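Local structure of CocE/NonD family hydrolase (Staphylococcus aureus subsp. aureus COL, 3III) at residues P209-Y214 / E532-V537; R200-H205 / Q271-R276; E387-D392 / K514-V519; T454-V459 / E495-G500. The protein is a putative alpha/beta-hydrolase of the CocE/NonD family, probably a serine hydrolase cleaving ester or amide bonds, whose natural substrate is not established. All blocks are in the same frame, centred on the assembly; numbering follows the deposited sequence.

Contact 1 of 4, residues P209-Y214 / E532-V537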
loop_
_atom_site.group_PDB
_atom_site.type_symbol
_atom_site.label_atom_id
_atom_site.label_comp_id
_atom_site.label_asym_id
_atom_site.label_seq_id
_atom_site.Cartn_x
_atom_site.Cartn_y
_atom_site.Cartn_z
ATOM N N PRO A 209 1.348 -4.606 -17.392
ATOM C CA PRO A 209 1.556 -3.198 -17.100
ATOM C C PRO A 209 0.302 -2.457 -16.664
ATOM O O PRO A 209 -0.761 -2.642 -17.244
ATOM C CB PRO A 209 2.118 -2.615 -18.393
ATOM C CG PRO A 209 1.793 -3.565 -19.422
ATOM C CD PRO A 209 1.499 -4.909 -18.811
ATOM N N ASP A 210 0.440 -1.647 -15.624
ATOM C CA ASP A 210 -0.646 -0.803 -15.154
ATOM C C ASP A 210 -0.701 0.382 -16.110
ATOM O O ASP A 210 0.211 1.206 -16.163
ATOM C CB ASP A 210 -0.420 -0.346 -13.750
ATOM C CG ASP A 210 -1.564 0.596 -13.210
ATOM O OD1 ASP A 210 -2.570 0.795 -13.928
ATOM O OD2 ASP A 210 -1.386 1.212 -12.112
ATOM N N THR A 211 -1.788 0.485 -16.833
ATOM C CA THR A 211 -1.998 1.585 -17.770
ATOM C C THR A 211 -2.884 2.700 -17.152
ATOM O O THR A 211 -3.208 3.741 -17.797
ATOM C CB THR A 211 -2.649 1.073 -19.023
ATOM O OG1 THR A 211 -3.944 0.538 -18.714
ATOM C CG2 THR A 211 -1.755 0.042 -19.695
ATOM N N GLY A 212 -3.253 2.493 -15.906
ATOM C CA GLY A 212 -4.077 3.443 -15.204
ATOM C C GLY A 212 -3.339 4.241 -14.171
ATOM O O GLY A 212 -2.515 5.116 -14.527
ATOM N N PHE A 213 -3.584 3.917 -12.903
ATOM C CA PHE A 213 -2.990 4.645 -11.784
ATOM C C PHE A 213 -1.485 4.967 -11.915
ATOM O O PHE A 213 -1.073 6.122 -11.724
ATOM C CB PHE A 213 -3.209 3.958 -10.446
ATOM C CG PHE A 213 -2.614 4.712 -9.329
ATOM C CD1 PHE A 213 -3.263 5.812 -8.797
ATOM C CD2 PHE A 213 -1.374 4.364 -8.835
ATOM C CE1 PHE A 213 -2.664 6.549 -7.750
ATOM C CE2 PHE A 213 -0.796 5.065 -7.786
ATOM C CZ PHE A 213 -1.443 6.160 -7.246
ATOM N N TYR A 214 -0.689 3.965 -12.292
ATOM C CA TYR A 214 0.768 4.174 -12.456
ATOM C C TYR A 214 1.103 5.365 -13.337
ATOM O O TYR A 214 1.997 6.195 -13.014
ATOM C CB TYR A 214 1.419 2.933 -13.025
ATOM C CG TYR A 214 2.913 3.081 -13.289
ATOM C CD1 TYR A 214 3.831 3.001 -12.238
ATOM C CD2 TYR A 214 3.403 3.345 -14.588
ATOM C CE1 TYR A 214 5.193 3.153 -12.489
ATOM C CE2 TYR A 214 4.733 3.503 -14.850
ATOM C CZ TYR A 214 5.645 3.369 -13.777
ATOM O OH TYR A 214 6.994 3.519 -14.044
ATOM N N GLU A 532 -5.499 0.195 -14.268
ATOM C CA GLU A 532 -6.124 -0.333 -15.478
ATOM C C GLU A 532 -5.092 -1.230 -16.174
ATOM O O GLU A 532 -3.874 -1.124 -15.907
ATOM C CB GLU A 532 -6.585 0.807 -16.381
ATOM C CG GLU A 532 -7.696 1.631 -15.767
ATOM C CD GLU A 532 -8.152 2.821 -16.622
ATOM O OE1 GLU A 532 -7.757 2.963 -17.794
ATOM O OE2 GLU A 532 -8.891 3.641 -16.065
ATOM N N HIS A 533 -5.566 -2.122 -17.030
ATOM C CA HIS A 533 -4.670 -3.001 -17.757
ATOM C C HIS A 533 -5.122 -3.100 -19.213
ATOM O O HIS A 533 -5.580 -4.139 -19.663
ATOM C CB HIS A 533 -4.596 -4.383 -17.035
ATOM C CG HIS A 533 -4.151 -4.287 -15.596
ATOM N ND1 HIS A 533 -5.044 -4.201 -14.545
ATOM C CD2 HIS A 533 -2.925 -4.270 -15.039
ATOM C CE1 HIS A 533 -4.380 -4.101 -13.412
ATOM N NE2 HIS A 533 -3.094 -4.129 -13.681
ATOM N N GLU A 534 -5.018 -1.996 -19.932
ATOM C CA GLU A 534 -5.557 -1.918 -21.278
ATOM C C GLU A 534 -4.559 -2.346 -22.356
ATOM O O GLU A 534 -4.899 -2.348 -23.540
ATOM C CB GLU A 534 -6.044 -0.502 -21.574
ATOM C CG GLU A 534 -7.133 -0.013 -20.636
ATOM C CD GLU A 534 -8.493 -0.509 -20.983
ATOM O OE1 GLU A 534 -8.912 -0.459 -22.158
ATOM O OE2 GLU A 534 -9.176 -0.945 -20.060
ATOM N N GLU A 535 -3.320 -2.659 -21.969
ATOM C CA GLU A 535 -2.355 -3.197 -22.920
ATOM C C GLU A 535 -2.163 -4.685 -22.643
ATOM O O GLU A 535 -1.381 -5.065 -21.765
ATOM C CB GLU A 535 -1.026 -2.410 -22.853
ATOM C CG GLU A 535 -1.185 -1.028 -23.457
ATOM C CD GLU A 535 -0.052 -0.059 -23.123
ATOM O OE1 GLU A 535 0.998 -0.472 -22.585
ATOM O OE2 GLU A 535 -0.219 1.143 -23.413
ATOM N N THR A 536 -2.906 -5.501 -23.386
ATOM C CA THR A 536 -3.055 -6.938 -23.115
ATOM C C THR A 536 -2.447 -7.760 -24.259
ATOM O O THR A 536 -2.476 -7.322 -25.402
ATOM C CB THR A 536 -4.572 -7.338 -22.963
ATOM O OG1 THR A 536 -4.660 -8.700 -22.587
ATOM C CG2 THR A 536 -5.308 -7.171 -24.292
ATOM N N VAL A 537 -1.939 -8.958 -23.933
ATOM C CA VAL A 537 -1.514 -10.001 -24.921
ATOM C C VAL A 537 -2.627 -10.967 -25.335
ATOM O O VAL A 537 -2.425 -11.828 -26.188
ATOM C CB VAL A 537 -0.377 -10.906 -24.340
ATOM C CG1 VAL A 537 0.887 -10.107 -24.055
ATOM C CG2 VAL A 537 -0.871 -11.653 -23.048
HETATM O O HOH W 1 -5.625 2.482 -19.262
#

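Contact 2 of 4, residues R200-H205 / Q271-R276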
loop_
_atom_site.group_PDB
_atom_site.type_symbol
_atom_site.label_atom_id
_atom_site.label_comp_id
_atom_site.label_asym_id
_atom_site.label_seq_id
_atom_site.Cartn_x
_atom_site.Cartn_y
_atom_site.Cartn_z
ATOM N N ARG A 200 6.580 -5.052 -8.914
ATOM C CA ARG A 200 5.566 -6.012 -8.546
ATOM C C ARG A 200 4.323 -5.377 -8.040
ATOM O O ARG A 200 3.302 -6.086 -7.919
ATOM C CB ARG A 200 6.086 -7.001 -7.500
ATOM C CG ARG A 200 7.016 -8.049 -8.092
ATOM C CD ARG A 200 7.518 -9.055 -6.999
ATOM N NE ARG A 200 8.426 -10.017 -7.618
ATOM C CZ ARG A 200 9.677 -9.762 -7.947
ATOM N NH1 ARG A 200 10.206 -8.584 -7.662
ATOM N NH2 ARG A 200 10.405 -10.691 -8.562
ATOM N N GLU A 201 4.388 -4.093 -7.672
ATOM C CA GLU A 201 3.315 -3.507 -6.862
ATOM C C GLU A 201 2.555 -2.375 -7.508
ATOM O O GLU A 201 1.393 -2.208 -7.178
ATOM C CB GLU A 201 3.781 -3.184 -5.439
ATOM C CG GLU A 201 4.279 -4.507 -4.802
ATOM C CD GLU A 201 5.058 -4.433 -3.520
ATOM O OE1 GLU A 201 5.471 -3.324 -3.102
ATOM O OE2 GLU A 201 5.298 -5.543 -2.938
ATOM N N VAL A 202 3.172 -1.642 -8.447
ATOM C CA VAL A 202 2.494 -0.512 -9.095
ATOM C C VAL A 202 2.724 -0.446 -10.626
ATOM O O VAL A 202 1.792 -0.147 -11.344
ATOM C CB VAL A 202 2.832 0.865 -8.444
ATOM C CG1 VAL A 202 4.317 1.268 -8.642
ATOM C CG2 VAL A 202 1.872 1.952 -8.969
ATOM N N ALA A 203 3.973 -0.651 -11.091
ATOM C CA ALA A 203 4.311 -0.596 -12.537
ATOM C C ALA A 203 3.678 -1.763 -13.338
ATOM O O ALA A 203 3.251 -1.605 -14.486
ATOM C CB ALA A 203 5.877 -0.508 -12.761
ATOM N N PHE A 204 3.627 -2.943 -12.715
ATOM C CA PHE A 204 3.063 -4.130 -13.320
ATOM C C PHE A 204 2.403 -4.957 -12.247
ATOM O O PHE A 204 2.843 -5.022 -11.107
ATOM C CB PHE A 204 4.132 -5.031 -13.993
ATOM C CG PHE A 204 5.035 -4.304 -14.988
ATOM C CD1 PHE A 204 4.789 -4.350 -16.386
ATOM C CD2 PHE A 204 6.125 -3.582 -14.527
ATOM C CE1 PHE A 204 5.576 -3.645 -17.272
ATOM C CE2 PHE A 204 6.941 -2.930 -15.421
ATOM C CZ PHE A 204 6.645 -2.943 -16.794
ATOM N N HIS A 205 1.334 -5.608 -12.612
ATOM C CA HIS A 205 0.752 -6.614 -11.727
ATOM C C HIS A 205 0.915 -7.966 -12.358
ATOM O O HIS A 205 0.374 -8.219 -13.414
ATOM C CB HIS A 205 -0.709 -6.311 -11.479
ATOM C CG HIS A 205 -0.924 -5.000 -10.841
ATOM N ND1 HIS A 205 -1.451 -3.929 -11.524
ATOM C CD2 HIS A 205 -0.631 -4.555 -9.594
ATOM C CE1 HIS A 205 -1.501 -2.887 -10.714
ATOM N NE2 HIS A 205 -1.023 -3.242 -9.538
ATOM N N GLN A 271 -5.367 -3.341 -2.377
ATOM C CA GLN A 271 -4.790 -4.414 -3.229
ATOM C C GLN A 271 -4.631 -3.840 -4.606
ATOM O O GLN A 271 -5.600 -3.293 -5.175
ATOM C CB GLN A 271 -5.676 -5.653 -3.232
ATOM C CG GLN A 271 -5.826 -6.322 -1.886
ATOM C CD GLN A 271 -6.822 -7.499 -1.943
ATOM O OE1 GLN A 271 -6.744 -8.350 -2.835
ATOM N NE2 GLN A 271 -7.820 -7.472 -1.075
ATOM N N GLY A 272 -3.407 -3.872 -5.112
ATOM C CA GLY A 272 -3.054 -3.249 -6.379
ATOM C C GLY A 272 -2.183 -2.032 -6.263
ATOM O O GLY A 272 -1.661 -1.518 -7.268
ATOM N N LEU A 273 -2.017 -1.529 -5.039
ATOM C CA LEU A 273 -1.036 -0.469 -4.797
ATOM C C LEU A 273 -0.219 -0.835 -3.538
ATOM O O LEU A 273 0.752 -1.568 -3.669
ATOM C CB LEU A 273 -1.700 0.903 -4.683
ATOM C CG LEU A 273 -0.715 2.090 -4.656
ATOM C CD1 LEU A 273 0.160 2.128 -5.920
ATOM C CD2 LEU A 273 -1.504 3.402 -4.471
ATOM N N HIS A 274 -0.607 -0.387 -2.356
ATOM C CA HIS A 274 0.261 -0.546 -1.175
ATOM C C HIS A 274 0.187 -1.856 -0.391
ATOM O O HIS A 274 1.066 -2.133 0.438
ATOM C CB HIS A 274 0.107 0.640 -0.222
ATOM C CG HIS A 274 0.374 1.968 -0.860
ATOM N ND1 HIS A 274 1.564 2.282 -1.480
ATOM C CD2 HIS A 274 -0.433 3.049 -1.015
ATOM C CE1 HIS A 274 1.498 3.523 -1.934
ATOM N NE2 HIS A 274 0.291 4.009 -1.672
ATOM N N ASN A 275 -0.875 -2.631 -0.569
ATOM C CA ASN A 275 -1.139 -3.776 0.288
ATOM C C ASN A 275 0.008 -4.781 0.280
ATOM O O ASN A 275 0.517 -5.113 1.334
ATOM C CB ASN A 275 -2.525 -4.357 -0.063
ATOM C CG ASN A 275 -2.702 -5.816 0.304
ATOM O OD1 ASN A 275 -1.939 -6.649 -0.142
ATOM N ND2 ASN A 275 -3.768 -6.134 1.079
ATOM N N ARG A 276 0.450 -5.224 -0.894
ATOM C CA ARG A 276 1.441 -6.297 -0.957
ATOM C C ARG A 276 2.691 -5.920 -0.196
ATOM O O ARG A 276 3.208 -6.713 0.598
ATOM C CB ARG A 276 1.792 -6.658 -2.396
ATOM C CG ARG A 276 2.792 -7.763 -2.526
ATOM C CD ARG A 276 3.035 -8.143 -3.984
ATOM N NE ARG A 276 3.927 -9.293 -4.086
ATOM C CZ ARG A 276 5.238 -9.260 -3.901
ATOM N NH1 ARG A 276 5.873 -8.107 -3.656
ATOM N NH2 ARG A 276 5.936 -10.387 -3.989
#

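Contact 3 of 4, residues E387-D392 / K514-V519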
loop_
_atom_site.group_PDB
_atom_site.type_symbol
_atom_site.label_atom_id
_atom_site.label_comp_id
_atom_site.label_asym_id
_atom_site.label_seq_id
_atom_site.Cartn_x
_atom_site.Cartn_y
_atom_site.Cartn_z
ATOM N N GLU A 387 -11.215 -11.828 -24.829
ATOM C CA GLU A 387 -11.529 -10.468 -25.276
ATOM C C GLU A 387 -12.976 -10.023 -25.013
ATOM O O GLU A 387 -13.317 -8.895 -25.316
ATOM C CB GLU A 387 -11.295 -10.382 -26.787
ATOM C CG GLU A 387 -9.882 -10.840 -27.183
ATOM C CD GLU A 387 -9.664 -10.789 -28.665
ATOM O OE1 GLU A 387 -9.683 -11.860 -29.310
ATOM O OE2 GLU A 387 -9.498 -9.654 -29.160
ATOM N N ASP A 388 -13.834 -10.925 -24.531
ATOM C CA ASP A 388 -15.213 -10.582 -24.214
ATOM C C ASP A 388 -15.286 -10.266 -22.729
ATOM O O ASP A 388 -15.165 -11.167 -21.870
ATOM C CB ASP A 388 -16.126 -11.733 -24.612
ATOM C CG ASP A 388 -17.606 -11.425 -24.388
ATOM O OD1 ASP A 388 -17.958 -10.563 -23.551
ATOM O OD2 ASP A 388 -18.411 -12.098 -25.024
ATOM N N LYS A 389 -15.442 -8.974 -22.418
ATOM C CA LYS A 389 -15.488 -8.506 -21.031
ATOM C C LYS A 389 -16.643 -9.074 -20.220
ATOM O O LYS A 389 -16.709 -8.870 -18.997
ATOM C CB LYS A 389 -15.568 -6.975 -20.953
ATOM C CG LYS A 389 -14.391 -6.296 -21.620
ATOM C CD LYS A 389 -14.479 -4.781 -21.477
ATOM C CE LYS A 389 -13.075 -4.176 -21.377
ATOM N NZ LYS A 389 -12.150 -4.704 -22.408
ATOM N N GLN A 390 -17.547 -9.780 -20.862
ATOM C CA GLN A 390 -18.683 -10.344 -20.152
ATOM C C GLN A 390 -18.483 -11.823 -19.860
ATOM O O GLN A 390 -19.364 -12.458 -19.309
ATOM C CB GLN A 390 -19.957 -10.155 -20.998
ATOM C CG GLN A 390 -20.189 -8.743 -21.506
ATOM C CD GLN A 390 -20.083 -7.757 -20.410
ATOM O OE1 GLN A 390 -20.563 -7.983 -19.309
ATOM N NE2 GLN A 390 -19.408 -6.663 -20.672
ATOM N N GLN A 391 -17.363 -12.387 -20.269
ATOM C CA GLN A 391 -17.143 -13.811 -20.133
ATOM C C GLN A 391 -16.039 -14.036 -19.098
ATOM O O GLN A 391 -15.043 -13.315 -19.035
ATOM C CB GLN A 391 -16.727 -14.461 -21.452
ATOM C CG GLN A 391 -17.855 -14.642 -22.469
ATOM C CD GLN A 391 -17.527 -15.665 -23.571
ATOM O OE1 GLN A 391 -16.766 -16.642 -23.391
ATOM N NE2 GLN A 391 -18.149 -15.459 -24.719
ATOM N N ASP A 392 -16.242 -15.083 -18.324
ATOM C CA ASP A 392 -15.290 -15.531 -17.336
ATOM C C ASP A 392 -15.557 -16.984 -17.017
ATOM O O ASP A 392 -16.501 -17.549 -17.546
ATOM C CB ASP A 392 -15.369 -14.638 -16.098
ATOM C CG ASP A 392 -16.724 -14.710 -15.382
ATOM O OD1 ASP A 392 -17.290 -15.801 -15.280
ATOM O OD2 ASP A 392 -17.192 -13.658 -14.900
ATOM N N LYS A 514 -10.674 -14.503 -15.628
ATOM C CA LYS A 514 -11.191 -13.723 -16.730
ATOM C C LYS A 514 -10.026 -13.128 -17.517
ATOM O O LYS A 514 -8.901 -13.032 -17.013
ATOM C CB LYS A 514 -12.001 -12.573 -16.081
ATOM C CG LYS A 514 -12.911 -11.849 -17.009
ATOM C CD LYS A 514 -13.683 -10.774 -16.240
ATOM C CE LYS A 514 -14.762 -10.219 -17.095
ATOM N NZ LYS A 514 -15.138 -8.838 -16.738
ATOM N N GLY A 515 -10.296 -12.668 -18.739
ATOM C CA GLY A 515 -9.247 -12.023 -19.533
ATOM C C GLY A 515 -9.135 -10.533 -19.400
ATOM O O GLY A 515 -8.389 -9.885 -20.174
ATOM N N SER A 516 -9.866 -9.972 -18.455
ATOM C CA SER A 516 -9.826 -8.534 -18.204
ATOM C C SER A 516 -10.281 -8.256 -16.762
ATOM O O SER A 516 -10.647 -9.181 -16.037
ATOM C CB SER A 516 -10.666 -7.766 -19.275
ATOM O OG SER A 516 -12.015 -8.198 -19.280
ATOM N N GLU A 517 -10.254 -6.985 -16.354
ATOM C CA GLU A 517 -10.558 -6.604 -14.975
ATOM C C GLU A 517 -11.866 -7.208 -14.495
ATOM O O GLU A 517 -12.870 -7.166 -15.185
ATOM C CB GLU A 517 -10.601 -5.082 -14.806
ATOM C CG GLU A 517 -9.820 -4.608 -13.586
ATOM C CD GLU A 517 -8.357 -4.817 -13.738
ATOM O OE1 GLU A 517 -7.810 -5.733 -13.074
ATOM O OE2 GLU A 517 -7.733 -4.007 -14.453
ATOM N N ILE A 518 -11.840 -7.740 -13.284
ATOM C CA ILE A 518 -13.011 -8.386 -12.737
ATOM C C ILE A 518 -14.052 -7.387 -12.207
ATOM O O ILE A 518 -15.219 -7.453 -12.575
ATOM C CB ILE A 518 -12.591 -9.457 -11.736
ATOM C CG1 ILE A 518 -11.839 -10.578 -12.509
ATOM C CG2 ILE A 518 -13.833 -10.042 -11.023
ATOM C CD1 ILE A 518 -10.990 -11.381 -11.590
ATOM N N VAL A 519 -13.622 -6.481 -11.344
ATOM C CA VAL A 519 -14.460 -5.394 -10.904
ATOM C C VAL A 519 -14.189 -4.253 -11.862
ATOM O O VAL A 519 -13.026 -3.905 -12.153
ATOM C CB VAL A 519 -14.151 -5.003 -9.435
ATOM C CG1 VAL A 519 -14.985 -3.755 -9.040
ATOM C CG2 VAL A 519 -14.416 -6.190 -8.459
HETATM O O HOH W 2 -12.792 -12.741 -20.526
#

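Contact 4 of 4, residues T454-V459 / E495-G500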
loop_
_atom_site.group_PDB
_atom_site.type_symbol
_atom_site.label_atom_id
_atom_site.label_comp_id
_atom_site.label_asym_id
_atom_site.label_seq_id
_atom_site.Cartn_x
_atom_site.Cartn_y
_atom_site.Cartn_z
ATOM N N THR A 454 -7.864 -9.876 -5.010
ATOM C CA THR A 454 -7.553 -9.759 -6.401
ATOM C C THR A 454 -6.120 -10.251 -6.656
ATOM O O THR A 454 -5.153 -10.063 -5.816
ATOM C CB THR A 454 -7.789 -8.288 -6.807
ATOM O OG1 THR A 454 -9.135 -7.918 -6.411
ATOM C CG2 THR A 454 -7.620 -8.021 -8.345
ATOM N N GLY A 455 -5.922 -10.801 -7.854
ATOM C CA GLY A 455 -4.569 -11.081 -8.352
ATOM C C GLY A 455 -4.475 -11.139 -9.876
ATOM O O GLY A 455 -5.486 -11.254 -10.554
ATOM N N TRP A 456 -3.251 -11.083 -10.392
ATOM C CA TRP A 456 -2.980 -11.024 -11.838
ATOM C C TRP A 456 -1.761 -11.837 -12.242
ATOM O O TRP A 456 -0.777 -11.925 -11.492
ATOM C CB TRP A 456 -2.681 -9.595 -12.248
ATOM C CG TRP A 456 -3.719 -8.572 -11.954
ATOM C CD1 TRP A 456 -4.653 -8.080 -12.837
ATOM C CD2 TRP A 456 -3.871 -7.819 -10.759
ATOM N NE1 TRP A 456 -5.407 -7.122 -12.238
ATOM C CE2 TRP A 456 -4.942 -6.916 -10.968
ATOM C CE3 TRP A 456 -3.215 -7.817 -9.524
ATOM C CZ2 TRP A 456 -5.381 -6.019 -9.973
ATOM C CZ3 TRP A 456 -3.661 -6.961 -8.540
ATOM C CH2 TRP A 456 -4.744 -6.054 -8.787
ATOM N N LEU A 457 -1.755 -12.383 -13.451
ATOM C CA LEU A 457 -0.521 -12.936 -13.977
ATOM C C LEU A 457 -0.484 -12.950 -15.513
ATOM O O LEU A 457 -1.407 -13.385 -16.136
ATOM C CB LEU A 457 -0.343 -14.371 -13.500
ATOM C CG LEU A 457 0.979 -15.058 -13.914
ATOM C CD1 LEU A 457 2.192 -14.370 -13.207
ATOM C CD2 LEU A 457 0.926 -16.584 -13.641
ATOM N N ARG A 458 0.633 -12.529 -16.076
ATOM C CA ARG A 458 0.943 -12.743 -17.484
ATOM C C ARG A 458 1.686 -14.083 -17.534
ATOM O O ARG A 458 2.710 -14.321 -16.852
ATOM C CB ARG A 458 1.740 -11.561 -18.027
ATOM C CG ARG A 458 2.166 -11.704 -19.501
ATOM C CD ARG A 458 2.615 -10.374 -20.063
ATOM N NE ARG A 458 1.470 -9.509 -20.331
ATOM C CZ ARG A 458 1.539 -8.294 -20.838
ATOM N NH1 ARG A 458 2.695 -7.739 -21.151
ATOM N NH2 ARG A 458 0.426 -7.612 -21.018
ATOM N N VAL A 459 1.107 -15.017 -18.273
ATOM C CA VAL A 459 1.553 -16.413 -18.210
ATOM C C VAL A 459 2.996 -16.610 -18.702
ATOM O O VAL A 459 3.715 -17.465 -18.197
ATOM C CB VAL A 459 0.489 -17.337 -18.902
ATOM C CG1 VAL A 459 0.976 -18.786 -19.070
ATOM C CG2 VAL A 459 -0.830 -17.263 -18.084
ATOM N N GLU A 495 -0.824 -15.163 -7.481
ATOM C CA GLU A 495 -0.821 -14.488 -6.134
ATOM C C GLU A 495 -2.118 -13.661 -5.896
ATOM O O GLU A 495 -2.244 -12.540 -6.380
ATOM C CB GLU A 495 0.430 -13.578 -6.023
ATOM C CG GLU A 495 0.624 -12.831 -4.684
ATOM C CD GLU A 495 1.833 -11.898 -4.708
ATOM O OE1 GLU A 495 2.347 -11.612 -5.801
ATOM O OE2 GLU A 495 2.321 -11.474 -3.622
ATOM N N LEU A 496 -3.057 -14.227 -5.167
ATOM C CA LEU A 496 -4.139 -13.408 -4.578
ATOM C C LEU A 496 -3.528 -12.624 -3.385
ATOM O O LEU A 496 -2.888 -13.193 -2.532
ATOM C CB LEU A 496 -5.363 -14.242 -4.153
ATOM C CG LEU A 496 -6.239 -14.865 -5.220
ATOM C CD1 LEU A 496 -6.706 -13.844 -6.224
ATOM C CD2 LEU A 496 -5.493 -16.016 -5.876
ATOM N N LEU A 497 -3.698 -11.307 -3.399
ATOM C CA LEU A 497 -3.072 -10.442 -2.436
ATOM C C LEU A 497 -3.760 -10.628 -1.096
ATOM O O LEU A 497 -4.921 -11.104 -1.040
ATOM C CB LEU A 497 -3.166 -9.013 -2.928
ATOM C CG LEU A 497 -2.257 -8.768 -4.159
ATOM C CD1 LEU A 497 -2.492 -7.317 -4.582
ATOM C CD2 LEU A 497 -0.759 -9.037 -3.897
ATOM N N PRO A 498 -3.040 -10.298 0.002
ATOM C CA PRO A 498 -3.535 -10.605 1.361
ATOM C C PRO A 498 -4.890 -9.945 1.661
ATOM O O PRO A 498 -5.097 -8.766 1.337
ATOM C CB PRO A 498 -2.471 -10.009 2.267
ATOM C CG PRO A 498 -1.196 -10.023 1.407
ATOM C CD PRO A 498 -1.667 -9.759 0.035
ATOM N N SER A 499 -5.789 -10.752 2.238
ATOM C CA SER A 499 -7.149 -10.347 2.566
ATOM C C SER A 499 -7.598 -11.036 3.875
ATOM O O SER A 499 -7.064 -12.041 4.246
ATOM C CB SER A 499 -8.075 -10.701 1.406
ATOM O OG SER A 499 -8.242 -12.077 1.286
ATOM N N GLY A 500 -8.532 -10.421 4.577
ATOM C CA GLY A 500 -9.082 -10.953 5.832
ATOM C C GLY A 500 -10.576 -10.876 5.827
ATOM O O GLY A 500 -11.142 -9.771 5.849
HETATM O O HOH W 3 0.447 -13.483 -9.538
HETATM O O HOH W 4 -1.084 -10.981 -8.236
#

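Contact 1 of 4, residues P209-Y214 / E532-V537
Thr211 and Asp210 grip the backbone of Glu532-Glu534 from the loop that leads into helix 213-224. Thr211 N donates to Glu532 O at 2.8 Å, while Thr211 OG1 takes a nearly straight bond from Glu534 N (3.0 Å, 170°). OG1 can do so because it stands between its own backbone N and carbonyl carbon (chi1 63°), which leaves Thr211 CG2 beside the backbone N, crossing the Glu535 chain obliquely, 3.8 Å from Glu535 CD. Asp210 OD1 receives Glu532 N at 3.0 Å on the syn side, tilted out of the carboxylate plane. From the opposite face Gly212 N reaches the same oxygen, closing an Asx turn, and OD2 accepts Tyr214 N in the first turn of the helix. A water joins Thr211 OG1 to Glu532 OE1. Farther out, Glu535 pairs with Arg215, and His533 bonds to Glu517. Three backbone N-H groups on one carboxylate probably favour its ionised form. Separately, OD1 is shared between the helix start and Glu532 N of the C-terminal domain.

Contact 2 of 4, residues R200-H205 / Q271-R276
The end of helix 198-203 and the short strand after it meet the turn before helix 275-284, inside the catalytic alpha/beta-hydrolase domain. Glu201 OE2 and Arg276 NH1 form a salt bridge of 2.7 Å, the oxygen being met on its anti side and lying close to the guanidinium plane. The Glu201 and Arg276 side chains cross at about a right angle. Arg276, fully extended from a CG anti to N (chi1 -179°), passes its CG 3.4 Å from Glu201 OE2. Arg200 CD lies over one face of that guanidinium, 3.7 Å from Arg276 NH2; Glu495 takes Arg276 NE and Asp197 pairs with Arg200, so carboxylates probably offset the two neighbouring positive charges. Ser169, just after strand 162-168 in a G-x-S-x-L sequence, sits where this fold places its nucleophile and is bonded to His274 NE2. The canonical histidine follows the next strand, so the role of His274 is not settled. Two residues earlier, Gly272 O accepts His205 NE2 at 2.9 Å (155°), and His533 bonds the other ring nitrogen of His205. Gly272 turns with a positive phi (110°), where a side chain would jam against the preceding carbonyl. Val202 CG2 and Leu273 CD1 lie side by side at 3.5 Å, near Phe213 and a bound palmitic acid.

Contact 3 of 4, residues E387-D392 / K514-V519
Lys514 reaches across to the turn at Lys389 and makes the close-packed part of this contact. Its chain runs extended from a CG set anti to the backbone N (chi1 -165°), which carries Lys514 NZ past the Gln391 carbonyl oxygen to Lys389 O, a hydrogen bond of 2.8 Å. A second acceptor for Lys514 NZ, Glu517 O, comes from its own segment at 3.2 Å, so the ammonium group ties two loops together through their carbonyls. On the way the aliphatic part is used as well: Lys514 CG touches Gln391 O at 3.3 Å and lies 3.8 Å from Asp392 CB. The carboxylate of Asp392 is not in contact with the ammonium group, Asp392 OD2 staying 5.6 Å from Lys514 NZ. The type I turn Asp388-Gln391 presents the Lys389 carbonyl, and Asp388 OD1 braces it by accepting Gln390 N in an Asx turn. Toward solvent the contact thins out. Exposed Lys389 merely brushes Ser516, CG to OG 3.8 Å, and a water spans the backbones, accepting from Gly515 N and donating to Gln391 O at 2.8 Å. Gln391 turns its amide away to Asp385. The join thus links the loop before strand 392-398 to the end of neighbouring strand 508-514 in the C-terminal domain. The ammonium group is held by backbone carbonyl dipoles rather than by a carboxylate in contact, the neighbouring aspartate probably adding only a longer-range electrostatic pull.

Contact 4 of 4, residues T454-V459 / E495-G500
Glu495 meets Trp456 largely through water: one molecule accepts from Glu495 N and donates to Trp456 O at 2.8 Å, and another accepts from Trp456 N and donates to Glu495 O. The Glu495 carbonyl oxygen also faces Gly455 CA at 3.4 Å in a CA-H...O contact. Leu496 sets CD1 against the backbone, 3.5 Å from Gly455 N, and packs on into Met409, Leu411 and Ile429. Leu497 N makes the direct backbone bond, to Thr454 O at 3.1 Å and 168°. The Leu497 CG stands anti to the carbonyl carbon (chi1 -70°), and Leu497 CD1 ends at the edge of the Trp456 ring, 4.1 Å from CZ3. Thr454 CG2 packs on one indole face; His205 stacks on the ring, and Glu517 holds NE1. Strands 454-458 and 495-500 run roughly antiparallel, at 153°, as strands of two different sheets meeting with one direct bond and bridging waters; the domain is consistent with the jelly-roll-like C-terminal domain of this family.

Contacts 2 and 4 are buried, contact 1 is partly buried, and contact 3 lies at the surface. Contact 2 stays within the catalytic domain and contacts 3 and 4 within the C-terminal one, whereas contact 1 joins the two. Charge pairing and apolar packing mark contact 2; contact 1 uses side-chain oxygens to hold backbone N-H groups, contact 3 a lysine to hold carbonyls, and contact 4 one direct backbone bond, bridging waters and leucine packing. A polar chain threads all four, running from His205 of contact 2 through His533 of contact 1 and Glu517 of contact 3 to Trp456 of contact 4. Contacts 2 and 4 also meet directly, through a salt bridge.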